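Serine/threonine-protein kinase-like protein ACR4 (Arabidopsis thaliana, PDB 7A0J) controls formative cell division in root meristems in response to the CLE40 signal, as a membrane receptor kinase whose extracellular beta-propeller domain makes up this chain. Local coordinates at residues 232-237 with 246-251; 270-275 with 284-289; 227-232 with 254-259; 179-184 with 193-198. All coordinates share one frame; numbering follows the deposited sequence.

Followed from the N terminus, the chain first closes the hairpin of the fifth repeat at contact 4, with eight residues between its segments. Contact 3 then opens in the loop at 227-232, and contact 1, which shares Pro232 with it, is nested inside the loop that contact 3 closes on strand 253-257; both reach the sheet of the sixth repeat. Contact 2 follows in series and closes the hairpin of the seventh. Neighbouring hairpins are tied through contact 1: Arg248 NH1 bonds Leu198 O and Lys183 NZ bonds Leu234 O toward contact 4, while His251 ND1 bonds Phe272 O toward contact 2. Contacts 2 and 4, centres about 22 Å apart, do not touch.

Contact 1. Residues 232-237 with 246-251; sequences PLLAVV and IKRYDH
Leu234 packs against Arg248 and His251 at the open end of the antiparallel hairpin of strands 233-238 and 242-247, in the sixth repeat of the beta propeller, where the chain leaves strand 242-247 and turns toward the next strand. Its side chain can be traced atom by atom. CB passes Ile246 O, and CG, anti to the carbonyl carbon (chi1 -77°), rests 3.6 Å from Arg248 CA. There the two methyls part: Leu234 CD2 lies 3.7 Å from Arg248 CG, the two side chains crossing at about a right angle, whereas Leu234 CD1 comes over one face of the His251 imidazole, 3.2 Å from NE2. With an alanine here, lacking both methyls, the His251 ring would probably lose its cover on that face and a gap would open beside the aliphatic part of Arg248. His251 is held from elsewhere, its ND1 being bonded to Phe272 O of the next repeat.

The backbone supplies the frame. Leu234 N donates to Ile246 O at 2.8 Å, with an N-H...O angle of 161°, and Arg248 N donates to Pro232 O at 3.0 Å. A water also donates to Pro232 O and accepts from Tyr249 N, bridging the start of the turn. Beyond its bend at chi3 the Arg248 guanidinium, whose NH1 is bonded to Leu198 O, carries Pro232 CB centred over one face, 3.6 Å above the plane.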
loop_
_atom_site.group_PDB
_atom_site.type_symbol
_atom_site.label_atom_id
_atom_site.label_comp_id
_atom_site.label_asym_id
_atom_site.label_seq_id
_atom_site.Cartn_x
_atom_site.Cartn_y
_atom_site.Cartn_z
ATOM N N PRO A 232 -8.634 7.400 -18.274
ATOM C CA PRO A 232 -8.840 7.688 -16.853
ATOM C C PRO A 232 -8.802 6.407 -16.006
ATOM O O PRO A 232 -9.402 5.428 -16.413
ATOM C CB PRO A 232 -10.240 8.323 -16.796
ATOM C CG PRO A 232 -10.488 8.833 -18.201
ATOM C CD PRO A 232 -9.751 7.870 -19.108
ATOM N N LEU A 233 -8.093 6.439 -14.872
ATOM C CA LEU A 233 -7.974 5.301 -13.919
ATOM C C LEU A 233 -8.706 5.640 -12.615
ATOM O O LEU A 233 -8.663 6.817 -12.205
ATOM C CB LEU A 233 -6.493 5.013 -13.647
ATOM C CG LEU A 233 -5.650 4.588 -14.849
ATOM C CD1 LEU A 233 -4.323 4.004 -14.387
ATOM C CD2 LEU A 233 -6.385 3.586 -15.727
ATOM N N LEU A 234 -9.348 4.639 -12.000
ATOM C CA LEU A 234 -10.005 4.736 -10.666
ATOM C C LEU A 234 -8.984 4.421 -9.568
ATOM O O LEU A 234 -9.031 5.082 -8.514
ATOM C CB LEU A 234 -11.179 3.755 -10.596
ATOM C CG LEU A 234 -12.452 4.189 -11.322
ATOM C CD1 LEU A 234 -13.415 3.019 -11.461
ATOM C CD2 LEU A 234 -13.126 5.352 -10.607
ATOM N N ALA A 235 -8.113 3.434 -9.804
ATOM C CA ALA A 235 -7.092 2.951 -8.845
ATOM C C ALA A 235 -5.784 2.644 -9.581
ATOM O O ALA A 235 -5.828 2.353 -10.792
ATOM C CB ALA A 235 -7.606 1.733 -8.119
ATOM N N VAL A 236 -4.664 2.711 -8.858
ATOM C CA VAL A 236 -3.310 2.322 -9.348
ATOM C C VAL A 236 -2.573 1.609 -8.208
ATOM O O VAL A 236 -2.785 1.980 -7.036
ATOM C CB VAL A 236 -2.531 3.544 -9.877
ATOM C CG1 VAL A 236 -2.376 4.629 -8.821
ATOM C CG2 VAL A 236 -1.176 3.149 -10.447
ATOM N N VAL A 237 -1.761 0.606 -8.549
ATOM C CA VAL A 237 -0.888 -0.144 -7.599
ATOM C C VAL A 237 0.501 -0.273 -8.231
ATOM O O VAL A 237 0.591 -0.225 -9.471
ATOM C CB VAL A 237 -1.486 -1.520 -7.239
ATOM C CG1 VAL A 237 -2.792 -1.380 -6.472
ATOM C CG2 VAL A 237 -1.677 -2.406 -8.462
ATOM N N ILE A 246 -6.977 0.150 -12.596
ATOM C CA ILE A 246 -8.375 -0.132 -13.028
ATOM C C ILE A 246 -8.851 1.064 -13.860
ATOM O O ILE A 246 -8.842 2.185 -13.321
ATOM C CB ILE A 246 -9.276 -0.400 -11.803
ATOM C CG1 ILE A 246 -8.797 -1.626 -11.020
ATOM C CG2 ILE A 246 -10.736 -0.525 -12.214
ATOM C CD1 ILE A 246 -9.526 -1.856 -9.713
ATOM N N LYS A 247 -9.220 0.831 -15.125
ATOM C CA LYS A 247 -9.787 1.861 -16.039
ATOM C C LYS A 247 -11.186 2.238 -15.542
ATOM O O LYS A 247 -11.941 1.325 -15.177
ATOM C CB LYS A 247 -9.851 1.338 -17.478
ATOM C CG LYS A 247 -8.508 1.033 -18.126
ATOM C CD LYS A 247 -8.641 0.545 -19.552
ATOM C CE LYS A 247 -7.314 0.214 -20.201
ATOM N NZ LYS A 247 -7.483 -0.148 -21.628
ATOM N N ARG A 248 -11.515 3.531 -15.535
ATOM C CA ARG A 248 -12.770 4.066 -14.940
ATOM C C ARG A 248 -13.991 3.586 -15.730
ATOM O O ARG A 248 -15.033 3.329 -15.091
ATOM C CB ARG A 248 -12.743 5.596 -14.891
ATOM C CG ARG A 248 -13.934 6.206 -14.164
ATOM C CD ARG A 248 -13.690 7.655 -13.797
ATOM N NE ARG A 248 -13.653 8.510 -14.976
ATOM C CZ ARG A 248 -13.128 9.731 -15.018
ATOM N NH1 ARG A 248 -12.570 10.259 -13.940
ATOM N NH2 ARG A 248 -13.152 10.419 -16.147
ATOM N N TYR A 249 -13.874 3.472 -17.056
ATOM C CA TYR A 249 -15.020 3.222 -17.969
ATOM C C TYR A 249 -15.532 1.785 -17.806
ATOM O O TYR A 249 -16.752 1.622 -17.601
ATOM C CB TYR A 249 -14.651 3.525 -19.424
ATOM C CG TYR A 249 -15.841 3.880 -20.278
ATOM C CD1 TYR A 249 -16.398 5.148 -20.224
ATOM C CD2 TYR A 249 -16.434 2.946 -21.114
ATOM C CE1 TYR A 249 -17.500 5.487 -20.991
ATOM C CE2 TYR A 249 -17.537 3.270 -21.888
ATOM C CZ TYR A 249 -18.072 4.545 -21.827
ATOM O OH TYR A 249 -19.158 4.882 -22.581
ATOM N N ASP A 250 -14.645 0.785 -17.898
ATOM C CA ASP A 250 -15.023 -0.655 -17.963
ATOM C C ASP A 250 -14.481 -1.438 -16.755
ATOM O O ASP A 250 -14.682 -2.666 -16.727
ATOM C CB ASP A 250 -14.577 -1.279 -19.291
ATOM C CG ASP A 250 -13.077 -1.268 -19.538
ATOM O OD1 ASP A 250 -12.345 -0.689 -18.710
ATOM O OD2 ASP A 250 -12.651 -1.838 -20.560
ATOM N N HIS A 251 -13.829 -0.770 -15.794
ATOM C CA HIS A 251 -13.262 -1.378 -14.556
ATOM C C HIS A 251 -12.284 -2.515 -14.894
ATOM O O HIS A 251 -12.033 -3.357 -14.004
ATOM C CB HIS A 251 -14.389 -1.852 -13.623
ATOM C CG HIS A 251 -14.891 -0.797 -12.694
ATOM N ND1 HIS A 251 -14.647 -0.835 -11.334
ATOM C CD2 HIS A 251 -15.614 0.321 -12.918
ATOM C CE1 HIS A 251 -15.204 0.212 -10.761
ATOM N NE2 HIS A 251 -15.804 0.938 -11.711
HETATM O O HOH W 1 -11.350 4.616 -18.264
#

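Contact 2. Residues 270-275 with 284-289; sequences IGFYDL and GVLTGT
Phe272 and Gly284 meet face on: Gly284 CA stands over the ring, 3.9 Å from the centroid of Phe272 and 29° off its normal, a CH-pi contact. A CB on Gly284 would fall within 2.4 Å of Phe272 CD1, which shows how closely the ring is laid on the bare glycine. Leu286 CD1 reaches Phe272 CE1 obliquely at 3.4 Å, and Ile270 CG2 covers the face opposite to the glycine while also touching Leu286 CD2 at 3.7 Å. An alanine in place of Phe272 would probably leave a gap above Gly284 and deprive Leu286 CD1 and Ile270 CG2 of their common aromatic neighbour.

The second ring works differently. With CG between the backbone N and the carbonyl carbon (chi1 79°), Tyr273 lays one face over Val285, whose CG2 is 3.6 Å from the centroid of the Tyr273 ring, while Leu286 O lies at the ring edge.

Behind these side chains, two backbone bonds join the segments: Tyr273 N to Val285 O at 3.1 Å and Val285 N to Asp274 O at 3.2 Å. The antiparallel pairing of the seventh repeat's hairpin is seen in Leu275 and Gly284, a non-hydrogen-bonded pair with CA atoms 4.4 Å apart. Further out, Val294 of the same sheet touches the Phe272 side chain, and Ile246 of the preceding repeat touches both Phe272 and Leu275. Across the two segments no charged pair occurs; cohesion comes from CH-pi and methyl contacts fitted in shape to the rings, with directional bonding left to the main chain.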
loop_
_atom_site.group_PDB
_atom_site.type_symbol
_atom_site.label_atom_id
_atom_site.label_comp_id
_atom_site.label_asym_id
_atom_site.label_seq_id
_atom_site.Cartn_x
_atom_site.Cartn_y
_atom_site.Cartn_z
ATOM N N ILE A 270 -12.411 -9.207 -17.133
ATOM C CA ILE A 270 -12.863 -9.086 -15.712
ATOM C C ILE A 270 -13.029 -7.605 -15.356
ATOM O O ILE A 270 -12.242 -6.783 -15.861
ATOM C CB ILE A 270 -11.872 -9.777 -14.754
ATOM C CG1 ILE A 270 -11.545 -11.207 -15.195
ATOM C CG2 ILE A 270 -12.391 -9.734 -13.323
ATOM C CD1 ILE A 270 -10.406 -11.835 -14.430
ATOM N N GLY A 271 -14.007 -7.295 -14.499
ATOM C CA GLY A 271 -14.186 -5.970 -13.875
ATOM C C GLY A 271 -13.952 -6.029 -12.375
ATOM O O GLY A 271 -14.870 -6.458 -11.650
ATOM N N PHE A 272 -12.759 -5.623 -11.930
ATOM C CA PHE A 272 -12.362 -5.531 -10.500
ATOM C C PHE A 272 -12.835 -4.191 -9.930
ATOM O O PHE A 272 -12.947 -3.221 -10.708
ATOM C CB PHE A 272 -10.844 -5.652 -10.346
ATOM C CG PHE A 272 -10.244 -6.930 -10.873
ATOM C CD1 PHE A 272 -10.438 -8.133 -10.211
ATOM C CD2 PHE A 272 -9.465 -6.927 -12.021
ATOM C CE1 PHE A 272 -9.873 -9.306 -10.689
ATOM C CE2 PHE A 272 -8.902 -8.101 -12.498
ATOM C CZ PHE A 272 -9.106 -9.287 -11.831
ATOM N N TYR A 273 -13.098 -4.138 -8.620
ATOM C CA TYR A 273 -13.426 -2.892 -7.879
ATOM C C TYR A 273 -12.188 -2.396 -7.116
ATOM O O TYR A 273 -12.231 -1.248 -6.634
ATOM C CB TYR A 273 -14.654 -3.091 -6.981
ATOM C CG TYR A 273 -14.427 -3.805 -5.672
ATOM C CD1 TYR A 273 -13.883 -3.149 -4.578
ATOM C CD2 TYR A 273 -14.808 -5.128 -5.506
ATOM C CE1 TYR A 273 -13.687 -3.796 -3.368
ATOM C CE2 TYR A 273 -14.623 -5.789 -4.301
ATOM C CZ TYR A 273 -14.061 -5.120 -3.227
ATOM O OH TYR A 273 -13.875 -5.764 -2.037
ATOM N N ASP A 274 -11.127 -3.208 -7.019
ATOM C CA ASP A 274 -9.852 -2.817 -6.357
ATOM C C ASP A 274 -8.726 -3.786 -6.745
ATOM O O ASP A 274 -9.033 -4.930 -7.134
ATOM C CB ASP A 274 -10.022 -2.751 -4.836
ATOM C CG ASP A 274 -9.078 -1.781 -4.146
ATOM O OD1 ASP A 274 -8.187 -1.235 -4.829
ATOM O OD2 ASP A 274 -9.247 -1.575 -2.928
ATOM N N LEU A 275 -7.474 -3.324 -6.647
ATOM C CA LEU A 275 -6.239 -4.116 -6.909
ATOM C C LEU A 275 -5.297 -4.011 -5.706
ATOM O O LEU A 275 -5.395 -3.022 -4.955
ATOM C CB LEU A 275 -5.532 -3.589 -8.162
ATOM C CG LEU A 275 -6.254 -3.786 -9.494
ATOM C CD1 LEU A 275 -5.411 -3.244 -10.638
ATOM C CD2 LEU A 275 -6.597 -5.250 -9.731
ATOM N N GLY A 284 -6.640 -8.888 -7.835
ATOM C CA GLY A 284 -7.856 -8.063 -7.939
ATOM C C GLY A 284 -9.028 -8.737 -7.249
ATOM O O GLY A 284 -9.032 -9.981 -7.184
ATOM N N VAL A 285 -9.980 -7.944 -6.749
ATOM C CA VAL A 285 -11.224 -8.432 -6.081
ATOM C C VAL A 285 -12.427 -8.048 -6.952
ATOM O O VAL A 285 -12.501 -6.879 -7.379
ATOM C CB VAL A 285 -11.355 -7.897 -4.640
ATOM C CG1 VAL A 285 -10.407 -8.618 -3.694
ATOM C CG2 VAL A 285 -11.153 -6.391 -4.545
ATOM N N LEU A 286 -13.310 -9.016 -7.224
ATOM C CA LEU A 286 -14.579 -8.831 -7.981
ATOM C C LEU A 286 -15.705 -8.520 -6.992
ATOM O O LEU A 286 -16.451 -7.550 -7.230
ATOM C CB LEU A 286 -14.901 -10.103 -8.773
ATOM C CG LEU A 286 -14.073 -10.332 -10.037
ATOM C CD1 LEU A 286 -12.698 -10.888 -9.700
ATOM C CD2 LEU A 286 -14.801 -11.267 -10.990
ATOM N N THR A 287 -15.818 -9.330 -5.935
ATOM C CA THR A 287 -16.888 -9.255 -4.905
ATOM C C THR A 287 -16.344 -9.762 -3.563
ATOM O O THR A 287 -15.171 -10.184 -3.522
ATOM C CB THR A 287 -18.127 -10.038 -5.362
ATOM O OG1 THR A 287 -19.093 -10.004 -4.311
ATOM C CG2 THR A 287 -17.822 -11.473 -5.732
ATOM N N GLY A 288 -17.175 -9.718 -2.518
ATOM C CA GLY A 288 -16.835 -10.159 -1.151
ATOM C C GLY A 288 -17.442 -11.510 -0.812
ATOM O O GLY A 288 -17.729 -11.741 0.382
ATOM N N THR A 289 -17.642 -12.372 -1.815
ATOM C CA THR A 289 -18.052 -13.792 -1.648
ATOM C C THR A 289 -16.844 -14.585 -1.134
ATOM O O THR A 289 -15.705 -14.197 -1.464
ATOM C CB THR A 289 -18.605 -14.372 -2.956
#

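Contact 3. Residues 227-232 with 254-259; sequences LPPKEP and VCWGFF
Pro228 and Pro229 lie side by side over one face of the Trp256 indole, and here the packing is tight. Pro228 CA stands 3.6 Å from the centroid of the Trp256 five-membered ring, only 5° off the normal, and Pro229 CD is 3.5 Å from the centroid of the six-membered ring, 14° off. The two prolines thus divide the bicycle between them, each crossing it at about a right angle. Pro228 CG adds a contact of 3.6 Å to Trp256 NE1. The indole is presented to them because its CG sits between backbone N and carbonyl carbon (chi1 66°).

The margins are looser. Pro229 CG is 4.0 Å from Val254 CG1, and Leu227 offers Trp256 CB its carbonyl O at 3.8 Å while its exposed side chain points away.

Within the fold, the contact fastens the loop leading into strand 233-238 to strand 253-257, an outermost strand of the sixth repeat's sheet; Cys255, facing away, is joined to Cys244 by a disulfide. A 1,2-ethanediol molecule, probably from the crystallisation liquor, also neighbours the Trp256 side chain, their nearest atoms about 3 Å apart. No hydrogen bond crosses between the segments. The association therefore rests on dispersion and CH-pi attraction, with the proline CA and CD hydrogens, on carbons bonded to the amide nitrogen and hence probably somewhat polarised, directed at the electron-rich indole.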
loop_
_atom_site.group_PDB
_atom_site.type_symbol
_atom_site.label_atom_id
_atom_site.label_comp_id
_atom_site.label_asym_id
_atom_site.label_seq_id
_atom_site.Cartn_x
_atom_site.Cartn_y
_atom_site.Cartn_z
ATOM N N LEU A 227 4.344 1.523 -21.921
ATOM C CA LEU A 227 4.025 2.921 -21.519
ATOM C C LEU A 227 2.709 2.924 -20.745
ATOM O O LEU A 227 1.828 2.115 -21.031
ATOM C CB LEU A 227 3.929 3.804 -22.769
ATOM C CG LEU A 227 5.256 4.148 -23.449
ATOM C CD1 LEU A 227 5.845 2.939 -24.162
ATOM C CD2 LEU A 227 5.075 5.302 -24.425
ATOM N N PRO A 228 2.525 3.822 -19.747
ATOM C CA PRO A 228 1.283 3.870 -18.973
ATOM C C PRO A 228 0.071 4.219 -19.837
ATOM O O PRO A 228 0.212 4.866 -20.871
ATOM C CB PRO A 228 1.521 4.970 -17.926
ATOM C CG PRO A 228 3.026 5.159 -17.899
ATOM C CD PRO A 228 3.494 4.836 -19.302
ATOM N N PRO A 229 -1.154 3.804 -19.439
ATOM C CA PRO A 229 -2.356 4.061 -20.233
ATOM C C PRO A 229 -2.798 5.532 -20.184
ATOM O O PRO A 229 -2.564 6.180 -19.180
ATOM C CB PRO A 229 -3.407 3.149 -19.582
ATOM C CG PRO A 229 -2.960 3.041 -18.142
ATOM C CD PRO A 229 -1.446 3.064 -18.201
ATOM N N LYS A 230 -3.424 6.010 -21.266
ATOM C CA LYS A 230 -3.925 7.405 -21.419
ATOM C C LYS A 230 -5.327 7.526 -20.806
ATOM O O LYS A 230 -5.729 8.660 -20.483
ATOM C CB LYS A 230 -3.950 7.802 -22.898
ATOM N N GLU A 231 -6.032 6.400 -20.645
ATOM C CA GLU A 231 -7.446 6.344 -20.183
ATOM C C GLU A 231 -7.521 6.770 -18.719
ATOM O O GLU A 231 -6.581 6.540 -17.959
ATOM C CB GLU A 231 -8.020 4.933 -20.348
ATOM C CG GLU A 231 -8.116 4.467 -21.792
ATOM C CD GLU A 231 -6.848 3.872 -22.385
ATOM O OE1 GLU A 231 -6.018 3.349 -21.617
ATOM O OE2 GLU A 231 -6.693 3.937 -23.620
ATOM N N PRO A 232 -8.634 7.400 -18.274
ATOM C CA PRO A 232 -8.840 7.688 -16.853
ATOM C C PRO A 232 -8.802 6.407 -16.006
ATOM O O PRO A 232 -9.402 5.428 -16.413
ATOM C CB PRO A 232 -10.240 8.323 -16.796
ATOM C CG PRO A 232 -10.488 8.833 -18.201
ATOM C CD PRO A 232 -9.751 7.870 -19.108
ATOM N N VAL A 254 -5.349 -3.104 -16.255
ATOM C CA VAL A 254 -4.250 -2.886 -17.242
ATOM C C VAL A 254 -2.947 -2.729 -16.453
ATOM O O VAL A 254 -2.962 -2.017 -15.431
ATOM C CB VAL A 254 -4.531 -1.675 -18.157
ATOM C CG1 VAL A 254 -4.815 -0.404 -17.370
ATOM C CG2 VAL A 254 -3.406 -1.445 -19.157
ATOM N N CYS A 255 -1.879 -3.398 -16.900
ATOM C CA CYS A 255 -0.528 -3.368 -16.278
ATOM C C CYS A 255 0.512 -2.922 -17.311
ATOM O O CYS A 255 0.283 -3.133 -18.516
ATOM C CB CYS A 255 -0.155 -4.729 -15.701
ATOM S SG CYS A 255 -1.316 -5.314 -14.440
ATOM N N TRP A 256 1.606 -2.323 -16.838
ATOM C CA TRP A 256 2.716 -1.788 -17.671
ATOM C C TRP A 256 3.996 -1.721 -16.831
ATOM O O TRP A 256 3.884 -1.691 -15.591
ATOM C CB TRP A 256 2.333 -0.412 -18.235
ATOM C CG TRP A 256 2.172 0.644 -17.184
ATOM C CD1 TRP A 256 3.122 1.524 -16.756
ATOM C CD2 TRP A 256 0.990 0.926 -16.413
ATOM N NE1 TRP A 256 2.615 2.333 -15.777
ATOM C CE2 TRP A 256 1.309 1.992 -15.544
ATOM C CE3 TRP A 256 -0.302 0.386 -16.370
ATOM C CZ2 TRP A 256 0.383 2.525 -14.649
ATOM C CZ3 TRP A 256 -1.216 0.915 -15.485
ATOM C CH2 TRP A 256 -0.875 1.969 -14.636
ATOM N N GLY A 257 5.160 -1.697 -17.489
ATOM C CA GLY A 257 6.480 -1.535 -16.847
ATOM C C GLY A 257 7.544 -2.397 -17.503
ATOM O O GLY A 257 7.380 -2.735 -18.692
ATOM N N PHE A 258 8.600 -2.726 -16.752
ATOM C CA PHE A 258 9.746 -3.566 -17.194
ATOM C C PHE A 258 9.317 -5.038 -17.232
ATOM O O PHE A 258 9.687 -5.747 -18.188
ATOM N N PHE A 259 8.565 -5.477 -16.217
ATOM C CA PHE A 259 8.026 -6.857 -16.080
ATOM C C PHE A 259 6.818 -7.029 -17.008
ATOM O O PHE A 259 7.049 -7.164 -18.226
#

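Contact 4. Residues 179-184 with 193-198; sequences KKFQKI and GILDGL
Gln182 and Lys183 both face Ile194, the signature of a classic beta bulge, set in the antiparallel hairpin of strands 181-186 and 190-195 in the fifth repeat of the beta propeller.

Backbone hydrogen bonds define the bulge. Gln182 N donates to Ile194 O at 3.0 Å and Ile194 N donates to Lys183 O at 2.8 Å, so one residue on the second strand serves two on the first. The latter bond is bent, 137° at the hydrogen. Past the bulge, Asp196 N reaches Lys180 O at 2.8 Å and is nearly straight at 169°, although the donor stands above the carbonyl plane. CA-H...O contacts add to these, among them one from Leu195 CA to Lys180 O at 3.3 Å.

Apolar contacts gather round Phe181. Its CG, anti to the carbonyl carbon (chi1 -67°), brings the ring back beside the second strand, where Phe181 CD1 lies 3.6 Å from Gly193 CA; a CB on that glycine would clash with the ring. Leu195 CD2 meets Phe181 CE1 obliquely, and Ile194 O is at the ring edge, near its plane. Farther out, the ring meets that of Trp205, while Leu153 of strand 150-154 also touches the phenylalanine.

The Lys183 side chain leads away from the pair, and its NZ bonds Leu234 O in the next repeat. At the far end of the contact, Lys180 and Asp196 touch through their aliphatic parts, CB of Lys180 lying 3.9 Å from CB of Asp196.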
loop_
_atom_site.group_PDB
_atom_site.type_symbol
_atom_site.label_atom_id
_atom_site.label_comp_id
_atom_site.label_asym_id
_atom_site.label_seq_id
_atom_site.Cartn_x
_atom_site.Cartn_y
_atom_site.Cartn_z
ATOM N N LYS A 179 2.307 19.546 -10.107
ATOM C CA LYS A 179 1.588 18.273 -10.388
ATOM C C LYS A 179 0.683 17.929 -9.199
ATOM O O LYS A 179 1.216 17.621 -8.115
ATOM C CB LYS A 179 2.578 17.138 -10.669
ATOM C CG LYS A 179 3.390 17.295 -11.947
ATOM C CD LYS A 179 2.577 17.091 -13.209
ATOM C CE LYS A 179 3.344 17.427 -14.470
ATOM N NZ LYS A 179 3.422 18.892 -14.689
ATOM N N LYS A 180 -0.636 17.988 -9.410
ATOM C CA LYS A 180 -1.679 17.731 -8.381
ATOM C C LYS A 180 -2.189 16.295 -8.541
ATOM O O LYS A 180 -2.559 15.925 -9.672
ATOM C CB LYS A 180 -2.820 18.745 -8.525
ATOM C CG LYS A 180 -2.404 20.208 -8.432
ATOM C CD LYS A 180 -1.970 20.625 -7.044
ATOM C CE LYS A 180 -1.313 21.990 -6.997
ATOM N NZ LYS A 180 0.166 21.886 -6.932
ATOM N N PHE A 181 -2.209 15.531 -7.445
ATOM C CA PHE A 181 -2.580 14.092 -7.400
ATOM C C PHE A 181 -3.747 13.895 -6.425
ATOM O O PHE A 181 -3.765 14.557 -5.370
ATOM C CB PHE A 181 -1.362 13.261 -6.991
ATOM C CG PHE A 181 -0.249 13.249 -8.009
ATOM C CD1 PHE A 181 -0.395 12.576 -9.212
ATOM C CD2 PHE A 181 0.918 13.968 -7.790
ATOM C CE1 PHE A 181 0.624 12.582 -10.154
ATOM C CE2 PHE A 181 1.932 13.978 -8.736
ATOM C CZ PHE A 181 1.783 13.286 -9.917
ATOM N N GLN A 182 -4.691 13.019 -6.781
ATOM C CA GLN A 182 -5.811 12.579 -5.900
ATOM C C GLN A 182 -5.470 11.215 -5.284
ATOM O O GLN A 182 -6.039 10.899 -4.221
ATOM C CB GLN A 182 -7.141 12.553 -6.662
ATOM C CG GLN A 182 -7.187 11.592 -7.843
ATOM C CD GLN A 182 -8.475 11.728 -8.617
ATOM O OE1 GLN A 182 -8.489 12.115 -9.783
ATOM N NE2 GLN A 182 -9.582 11.424 -7.958
ATOM N N LYS A 183 -4.582 10.442 -5.920
ATOM C CA LYS A 183 -4.087 9.133 -5.413
ATOM C C LYS A 183 -2.647 8.904 -5.888
ATOM O O LYS A 183 -2.309 9.370 -6.995
ATOM C CB LYS A 183 -5.007 7.999 -5.880
ATOM C CG LYS A 183 -6.432 8.067 -5.345
ATOM C CD LYS A 183 -7.246 6.820 -5.598
ATOM C CE LYS A 183 -8.631 6.895 -4.991
ATOM N NZ LYS A 183 -9.488 5.777 -5.452
ATOM N N ILE A 184 -1.831 8.237 -5.066
ATOM C CA ILE A 184 -0.466 7.753 -5.434
ATOM C C ILE A 184 -0.333 6.279 -5.034
ATOM O O ILE A 184 -1.036 5.841 -4.097
ATOM C CB ILE A 184 0.644 8.621 -4.802
ATOM C CG1 ILE A 184 0.523 8.705 -3.276
ATOM C CG2 ILE A 184 0.677 10.003 -5.441
ATOM C CD1 ILE A 184 1.818 9.055 -2.583
ATOM N N GLY A 193 0.997 8.124 -9.908
ATOM C CA GLY A 193 -0.028 8.998 -9.313
ATOM C C GLY A 193 -1.151 9.265 -10.294
ATOM O O GLY A 193 -0.855 9.541 -11.471
ATOM N N ILE A 194 -2.398 9.158 -9.833
ATOM C CA ILE A 194 -3.607 9.589 -10.593
ATOM C C ILE A 194 -3.749 11.099 -10.383
ATOM O O ILE A 194 -3.979 11.511 -9.228
ATOM C CB ILE A 194 -4.856 8.797 -10.155
ATOM C CG1 ILE A 194 -4.661 7.292 -10.360
ATOM C CG2 ILE A 194 -6.099 9.305 -10.874
ATOM C CD1 ILE A 194 -5.760 6.437 -9.772
ATOM N N LEU A 195 -3.563 11.888 -11.445
ATOM C CA LEU A 195 -3.648 13.373 -11.408
ATOM C C LEU A 195 -5.039 13.781 -10.910
ATOM O O LEU A 195 -6.011 13.065 -11.222
ATOM C CB LEU A 195 -3.378 13.946 -12.802
ATOM C CG LEU A 195 -1.935 13.848 -13.294
ATOM C CD1 LEU A 195 -1.853 14.124 -14.787
ATOM C CD2 LEU A 195 -1.030 14.798 -12.524
ATOM N N ASP A 196 -5.119 14.884 -10.161
ATOM C CA ASP A 196 -6.392 15.469 -9.661
ATOM C C ASP A 196 -7.221 15.926 -10.866
ATOM O O ASP A 196 -6.612 16.325 -11.879
ATOM C CB ASP A 196 -6.127 16.622 -8.689
ATOM C CG ASP A 196 -7.344 17.047 -7.884
ATOM O OD1 ASP A 196 -8.100 16.156 -7.450
ATOM O OD2 ASP A 196 -7.526 18.266 -7.699
ATOM N N GLY A 197 -8.552 15.848 -10.762
ATOM C CA GLY A 197 -9.501 16.328 -11.786
ATOM C C GLY A 197 -10.262 15.190 -12.448
ATOM O O GLY A 197 -9.964 14.017 -12.141
ATOM N N LEU A 198 -11.199 15.534 -13.338
ATOM C CA LEU A 198 -12.109 14.591 -14.046
ATOM C C LEU A 198 -11.300 13.635 -14.933
ATOM O O LEU A 198 -11.666 12.447 -14.990
ATOM C CB LEU A 198 -13.113 15.395 -14.879
#